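PDB 3DLJ: beta-Ala-His dipeptidase from Homo sapiens, which hydrolyses Xaa-His dipeptides, preferring carnosine and anserine, as a secreted homodimeric metallopeptidase that binds two zinc ions per subunit. Local coordinates for residues L63-G76 with L86-S98. Sequence-based numbering, arbitrary orientation.
Sequences LQRLGARVASVDMG and LPIPPVILAELGS
Glu95 meets the guanidinium of Arg69 at its edge and in its plane, with OE1 of Glu95 taking both NE (2.7 Å) and NH2 of Arg69; the guanidinium and carboxylate planes are 86° apart. NE comes in on the anti lone pair of OE1, whereas NH2 reaches the same oxygen from above the carboxylate plane. A bend at chi3 (62°) of the arginine brings NE and NH2 edge-on to Glu95 OE1. The pair sits on an antiparallel beta ladder, strand 69-73 with strand 91-96, in which 69-73 is the outermost strand of the mixed sheet in this M20 peptidase. With Glu95 cut back to an alanine, the guanidinium of Arg69 is likely to lose this countercharge and be free to turn.

On the same face, Val73 CG2 lies against Leu93 CD1 (3.8 Å); branched apolar side chains suit the extended backbone, and these two cover apolar surface on the face that also carries the ion pair. The other face looks toward helix 46-65: Leu63 CD1, near the end of that helix, touches both Ile92 CG2 and the small Ala94 CB, whose methyl leaves room for the leucine. Gly67, just past helix 46-65, closes it with a Schellman motif, its positive phi being easy only for glycine, and leads into strand 69-73. Strand 91-96 continues the sheet on its far side through backbone bonds to Ile173, Phe171 and Ile169.

Beyond the ladder, Met75, bent at chi2 and chi3, carries SD and CE across Val91, CE 3.5 Å from Val91 CG2. A water beside the ladder accepts from Met75 N at 3.0 Å. Pro89 and Pro90 have no N-H, so the pairing resumes at Ile88, whose N donates to Gly76 O (3.0 Å).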
loop_
_atom_site.group_PDB
_atom_site.type_symbol
_atom_site.label_atom_id
_atom_site.label_comp_id
_atom_site.label_asym_id
_atom_site.label_seq_id
_atom_site.Cartn_x
_atom_site.Cartn_y
_atom_site.Cartn_z
ATOM N N LEU A 63 11.762 6.102 -19.084
ATOM C CA LEU A 63 12.960 6.530 -18.354
ATOM C C LEU A 63 14.158 6.760 -19.265
ATOM O O LEU A 63 14.876 7.730 -19.086
ATOM C CB LEU A 63 13.313 5.539 -17.233
ATOM C CG LEU A 63 12.279 5.445 -16.110
ATOM C CD1 LEU A 63 12.717 4.476 -15.008
ATOM C CD2 LEU A 63 11.944 6.817 -15.540
ATOM N N GLN A 64 14.362 5.873 -20.241
ATOM C CA GLN A 64 15.402 6.050 -21.248
ATOM C C GLN A 64 15.239 7.336 -22.066
ATOM O O GLN A 64 16.223 8.055 -22.332
ATOM C CB GLN A 64 15.417 4.869 -22.207
ATOM C CG GLN A 64 15.984 3.580 -21.639
ATOM C CD GLN A 64 16.456 2.622 -22.729
ATOM O OE1 GLN A 64 16.859 3.050 -23.813
ATOM N NE2 GLN A 64 16.427 1.325 -22.437
ATOM N N ARG A 65 14.005 7.610 -22.485
ATOM C CA ARG A 65 13.709 8.801 -23.268
ATOM C C ARG A 65 13.988 10.069 -22.468
ATOM O O ARG A 65 14.304 11.101 -23.043
ATOM C CB ARG A 65 12.272 8.773 -23.809
ATOM C CG ARG A 65 12.054 7.708 -24.904
ATOM C CD ARG A 65 10.711 7.860 -25.627
ATOM N N LEU A 66 13.896 9.964 -21.143
ATOM C CA LEU A 66 14.219 11.052 -20.212
ATOM C C LEU A 66 15.713 11.284 -20.039
ATOM O O LEU A 66 16.123 12.324 -19.534
ATOM C CB LEU A 66 13.625 10.756 -18.824
ATOM C CG LEU A 66 12.174 11.202 -18.633
ATOM C CD1 LEU A 66 11.868 11.426 -17.162
ATOM C CD2 LEU A 66 11.892 12.479 -19.485
ATOM N N GLY A 67 16.522 10.302 -20.412
ATOM C CA GLY A 67 17.958 10.428 -20.243
ATOM C C GLY A 67 18.610 9.476 -19.266
ATOM O O GLY A 67 19.813 9.536 -19.073
ATOM N N ALA A 68 17.820 8.596 -18.653
ATOM C CA ALA A 68 18.317 7.640 -17.657
ATOM C C ALA A 68 19.030 6.428 -18.285
ATOM O O ALA A 68 18.617 5.936 -19.351
ATOM C CB ALA A 68 17.166 7.170 -16.761
ATOM N N ARG A 69 20.112 5.980 -17.639
ATOM C CA ARG A 69 20.654 4.629 -17.864
ATOM C C ARG A 69 19.644 3.662 -17.222
ATOM O O ARG A 69 19.377 3.757 -16.032
ATOM C CB ARG A 69 22.062 4.463 -17.253
ATOM C CG ARG A 69 22.753 3.124 -17.579
ATOM C CD ARG A 69 24.083 2.882 -16.820
ATOM N NE ARG A 69 23.930 2.817 -15.366
ATOM C CZ ARG A 69 23.392 1.797 -14.686
ATOM N NH1 ARG A 69 22.923 0.715 -15.320
ATOM N NH2 ARG A 69 23.293 1.860 -13.355
ATOM N N VAL A 70 19.069 2.762 -18.024
ATOM C CA VAL A 70 18.006 1.860 -17.548
ATOM C C VAL A 70 18.419 0.395 -17.626
ATOM O O VAL A 70 18.864 -0.069 -18.675
ATOM C CB VAL A 70 16.694 2.019 -18.369
ATOM C CG1 VAL A 70 15.593 1.069 -17.833
ATOM C CG2 VAL A 70 16.221 3.469 -18.368
ATOM N N ALA A 71 18.273 -0.333 -16.525
ATOM C CA ALA A 71 18.403 -1.791 -16.583
ATOM C C ALA A 71 17.088 -2.451 -16.165
ATOM O O ALA A 71 16.560 -2.142 -15.094
ATOM C CB ALA A 71 19.554 -2.279 -15.702
ATOM N N SER A 72 16.558 -3.332 -17.017
ATOM C CA SER A 72 15.411 -4.153 -16.657
ATOM C C SER A 72 15.966 -5.523 -16.294
ATOM O O SER A 72 16.393 -6.286 -17.170
ATOM C CB SER A 72 14.409 -4.260 -17.812
ATOM O OG SER A 72 14.188 -2.991 -18.426
ATOM N N VAL A 73 15.974 -5.806 -14.995
ATOM C CA VAL A 73 16.597 -6.995 -14.415
ATOM C C VAL A 73 15.677 -8.218 -14.503
ATOM O O VAL A 73 14.559 -8.208 -13.972
ATOM C CB VAL A 73 16.929 -6.746 -12.913
ATOM C CG1 VAL A 73 17.556 -7.985 -12.270
ATOM C CG2 VAL A 73 17.814 -5.513 -12.750
ATOM N N ASP A 74 16.161 -9.276 -15.152
ATOM C CA ASP A 74 15.421 -10.528 -15.248
ATOM C C ASP A 74 15.249 -11.136 -13.844
ATOM O O ASP A 74 16.226 -11.317 -13.109
ATOM C CB ASP A 74 16.129 -11.491 -16.216
ATOM N N MET A 75 14.005 -11.416 -13.463
ATOM C CA MET A 75 13.707 -11.862 -12.101
ATOM C C MET A 75 13.428 -13.376 -11.959
ATOM O O MET A 75 13.348 -13.891 -10.836
ATOM C CB MET A 75 12.537 -11.056 -11.515
ATOM C CG MET A 75 12.742 -9.537 -11.503
ATOM S SD MET A 75 14.196 -9.032 -10.571
ATOM C CE MET A 75 13.585 -9.126 -8.883
ATOM N N GLY A 76 13.281 -14.073 -13.088
ATOM C CA GLY A 76 13.023 -15.517 -13.086
ATOM C C GLY A 76 11.597 -15.886 -12.692
ATOM O O GLY A 76 10.746 -15.010 -12.610
ATOM N N LEU A 86 4.950 -18.959 -13.083
ATOM C CA LEU A 86 4.779 -17.793 -13.973
ATOM C C LEU A 86 6.064 -16.966 -13.937
ATOM O O LEU A 86 6.717 -16.905 -12.888
ATOM C CB LEU A 86 3.617 -16.904 -13.500
ATOM C CG LEU A 86 2.181 -17.195 -13.943
ATOM C CD1 LEU A 86 1.230 -16.304 -13.176
ATOM C CD2 LEU A 86 1.982 -17.037 -15.453
ATOM N N PRO A 87 6.425 -16.318 -15.062
ATOM C CA PRO A 87 7.556 -15.380 -15.040
ATOM C C PRO A 87 7.242 -14.163 -14.181
ATOM O O PRO A 87 6.117 -13.677 -14.206
ATOM C CB PRO A 87 7.700 -14.946 -16.501
ATOM C CG PRO A 87 6.885 -15.890 -17.280
ATOM C CD PRO A 87 5.813 -16.399 -16.398
ATOM N N ILE A 88 8.228 -13.701 -13.419
ATOM C CA ILE A 88 8.124 -12.437 -12.685
ATOM C C ILE A 88 8.534 -11.316 -13.644
ATOM O O ILE A 88 9.484 -11.499 -14.429
ATOM C CB ILE A 88 9.030 -12.435 -11.430
ATOM C CG1 ILE A 88 8.625 -13.562 -10.471
ATOM C CG2 ILE A 88 8.978 -11.116 -10.689
ATOM C CD1 ILE A 88 9.815 -14.100 -9.657
ATOM N N PRO A 89 7.787 -10.179 -13.634
ATOM C CA PRO A 89 8.169 -8.970 -14.370
ATOM C C PRO A 89 9.521 -8.404 -13.941
ATOM O O PRO A 89 9.847 -8.454 -12.746
ATOM C CB PRO A 89 7.051 -7.974 -14.014
ATOM C CG PRO A 89 6.446 -8.505 -12.783
ATOM C CD PRO A 89 6.478 -9.993 -12.981
ATOM N N PRO A 90 10.294 -7.852 -14.904
ATOM C CA PRO A 90 11.611 -7.322 -14.577
ATOM C C PRO A 90 11.522 -6.174 -13.598
ATOM O O PRO A 90 10.468 -5.536 -13.471
ATOM C CB PRO A 90 12.170 -6.848 -15.935
ATOM C CG PRO A 90 10.984 -6.637 -16.798
ATOM C CD PRO A 90 9.989 -7.700 -16.339
ATOM N N VAL A 91 12.604 -5.951 -12.868
ATOM C CA VAL A 91 12.676 -4.796 -12.012
ATOM C C VAL A 91 13.485 -3.748 -12.786
ATOM O O VAL A 91 14.545 -4.053 -13.335
ATOM C CB VAL A 91 13.295 -5.116 -10.640
ATOM C CG1 VAL A 91 13.649 -3.832 -9.916
ATOM C CG2 VAL A 91 12.307 -5.942 -9.781
ATOM N N ILE A 92 12.956 -2.530 -12.865
ATOM C CA ILE A 92 13.720 -1.450 -13.439
ATOM C C ILE A 92 14.664 -0.906 -12.389
ATOM O O ILE A 92 14.240 -0.561 -11.284
ATOM C CB ILE A 92 12.829 -0.333 -13.996
ATOM C CG1 ILE A 92 12.069 -0.857 -15.214
ATOM C CG2 ILE A 92 13.679 0.929 -14.331
ATOM C CD1 ILE A 92 11.020 0.080 -15.710
ATOM N N LEU A 93 15.949 -0.876 -12.744
ATOM C CA LEU A 93 16.972 -0.197 -11.962
ATOM C C LEU A 93 17.604 0.880 -12.827
ATOM O O LEU A 93 18.450 0.569 -13.677
ATOM C CB LEU A 93 18.038 -1.183 -11.485
ATOM C CG LEU A 93 17.666 -2.233 -10.429
ATOM C CD1 LEU A 93 18.913 -3.028 -10.086
ATOM C CD2 LEU A 93 17.107 -1.585 -9.185
ATOM N N ALA A 94 17.198 2.133 -12.605
ATOM C CA ALA A 94 17.572 3.257 -13.484
ATOM C C ALA A 94 18.309 4.380 -12.755
ATOM O O ALA A 94 17.999 4.678 -11.601
ATOM C CB ALA A 94 16.334 3.804 -14.181
ATOM N N GLU A 95 19.298 4.986 -13.424
ATOM C CA GLU A 95 20.014 6.149 -12.885
ATOM C C GLU A 95 19.984 7.340 -13.852
ATOM O O GLU A 95 20.284 7.203 -15.033
ATOM C CB GLU A 95 21.457 5.799 -12.411
ATOM C CG GLU A 95 22.606 5.935 -13.422
ATOM C CD GLU A 95 23.991 5.513 -12.866
ATOM O OE1 GLU A 95 24.626 4.582 -13.414
ATOM O OE2 GLU A 95 24.465 6.127 -11.885
ATOM N N LEU A 96 19.612 8.506 -13.330
ATOM C CA LEU A 96 19.634 9.746 -14.087
ATOM C C LEU A 96 20.666 10.706 -13.485
ATOM O O LEU A 96 20.376 11.425 -12.523
ATOM C CB LEU A 96 18.240 10.384 -14.108
ATOM C CG LEU A 96 18.036 11.692 -14.884
ATOM C CD1 LEU A 96 18.278 11.538 -16.373
ATOM C CD2 LEU A 96 16.632 12.181 -14.630
ATOM N N GLY A 97 21.867 10.701 -14.058
ATOM C CA GLY A 97 22.991 11.466 -13.523
ATOM C C GLY A 97 23.832 10.682 -12.522
ATOM O O GLY A 97 23.297 9.931 -11.689
ATOM N N SER A 98 25.147 10.865 -12.618
ATOM C CA SER A 98 26.139 10.316 -11.692
ATOM C C SER A 98 27.195 11.387 -11.379
ATOM O O SER A 98 28.376 11.081 -11.199
ATOM C CB SER A 98 26.823 9.121 -12.333
ATOM O OG SER A 98 25.964 8.002 -12.298
HETATM O O HOH W 1 11.686 -10.626 -15.274
#